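Local coordinates for protein plastocyanin (PDB 1KDJ) that carries electrons from the cytochrome b6-f complex to P700 of photosystem I, using a single bound copper ion, at residues Asp64-Ser67 with Glu68-Ser72. Sequence-based numbering, arbitrary orientation.
Sequences DLLS and EDEPS
The carboxylates of Asp-64 and Glu-70 meet at their oxygens, with their planes 63° apart. Asp-64 OD1 stands in front of the oxygen end of the Glu-70 group, somewhat off its plane, at 3.0 Å from OE2 and 3.2 Å from OE1. The backbone oxygen of Leu-65 lies over the other face, 3.1 Å from OE1. On that same side Leu-66 CD2 approaches OE2 at 3.9 Å. The Glu-70 chain reaches back here because CG is anti to the backbone N (chi1 178°) and the chain stays extended beyond it.

The backbone folds back through a type I beta turn from Ser-67 to Glu-70. Ser-67 N donates to Glu-70 O at 2.9 Å. The return bond, Glu-70 N to Ser-67 O, is weak. Ser-67 OG adds a second acceptor inside the turn. It sits between the backbone N and the carbonyl carbon (chi1 65°), and takes Glu-70 N at 3.1 Å and, weakly, Asp-69 N. Leu-66 CD2 packs along the returning chain, 3.6 Å from Ser-72 C.

The turn leads into strand 72-75, an edge strand of its sheet. Leu-66 is buried against Leu-31 and Met-60, and its backbone is hydrogen-bonded to the copper ligand His-37. The Leu-65 side chain lies about 6 Å from the copper, so the loop borders the metal site.

Were Glu-70 an alanine, the carboxylate contacts with Met-60 and Leu-66 CD2 would probably be lost, and the Asp-64 carboxylate would probably be freer to turn.

Two acidic groups this close should repel if both are ionised. The pKa of one is therefore likely to be raised, and a shared proton may ease the approach.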
# COMPACT_ATOMS: atom_id res chain seq x y z
N ASP A 64 0.77 5.20 12.00
CA ASP A 64 2.12 4.99 11.51
C ASP A 64 2.19 5.77 10.20
O ASP A 64 1.24 5.80 9.41
CB ASP A 64 2.29 3.51 11.27
CG ASP A 64 3.54 2.90 11.83
OD1 ASP A 64 4.55 2.90 11.11
OD2 ASP A 64 3.49 2.40 12.96
N LEU A 65 3.30 6.46 9.96
CA LEU A 65 3.49 7.18 8.71
C LEU A 65 4.91 6.90 8.36
O LEU A 65 5.76 6.72 9.23
CB LEU A 65 3.31 8.71 8.83
CG LEU A 65 1.87 9.20 8.98
CD1 LEU A 65 1.87 10.70 9.13
CD2 LEU A 65 1.02 8.89 7.77
N LEU A 66 5.16 6.75 7.06
CA LEU A 66 6.52 6.67 6.55
C LEU A 66 7.15 8.07 6.77
O LEU A 66 6.48 9.11 6.70
CB LEU A 66 6.47 6.30 5.06
CG LEU A 66 5.88 4.92 4.73
CD1 LEU A 66 5.66 4.80 3.24
CD2 LEU A 66 6.82 3.83 5.26
N SER A 67 8.42 8.16 7.07
CA SER A 67 9.08 9.44 7.31
C SER A 67 10.49 9.21 6.79
O SER A 67 10.82 8.04 6.55
CB SER A 67 9.10 9.72 8.81
OG SER A 67 9.89 8.80 9.55
N GLU A 68 11.43 10.15 6.63
CA GLU A 68 12.71 9.71 6.09
C GLU A 68 13.48 8.91 7.12
O GLU A 68 14.44 8.23 6.79
CB GLU A 68 13.52 10.92 5.60
CG GLU A 68 14.28 10.63 4.27
CD GLU A 68 13.45 10.19 3.03
OE1 GLU A 68 12.70 10.99 2.46
OE2 GLU A 68 13.58 9.03 2.63
N ASP A 69 12.98 8.89 8.35
CA ASP A 69 13.53 8.08 9.40
C ASP A 69 13.01 6.63 9.25
O ASP A 69 13.68 5.67 9.61
CB ASP A 69 13.11 8.68 10.77
CG ASP A 69 13.62 10.10 11.16
OD1 ASP A 69 13.30 11.08 10.47
OD2 ASP A 69 14.32 10.22 12.17
N GLU A 70 11.78 6.44 8.76
CA GLU A 70 11.14 5.13 8.57
C GLU A 70 10.68 5.19 7.10
O GLU A 70 9.50 5.43 6.84
CB GLU A 70 9.93 4.99 9.51
CG GLU A 70 9.09 3.69 9.42
CD GLU A 70 7.60 3.83 9.78
OE1 GLU A 70 7.25 4.52 10.74
OE2 GLU A 70 6.77 3.23 9.08
N PRO A 71 11.57 5.11 6.10
CA PRO A 71 11.22 5.42 4.72
C PRO A 71 10.53 4.31 3.94
O PRO A 71 9.93 4.62 2.91
CB PRO A 71 12.53 5.83 4.10
CG PRO A 71 13.51 4.91 4.80
CD PRO A 71 13.00 4.87 6.24
N SER A 72 10.58 3.04 4.35
CA SER A 72 9.90 2.02 3.60
C SER A 72 9.02 1.08 4.42
O SER A 72 9.11 1.03 5.65
CB SER A 72 10.98 1.28 2.81
OG SER A 72 12.14 1.17 3.60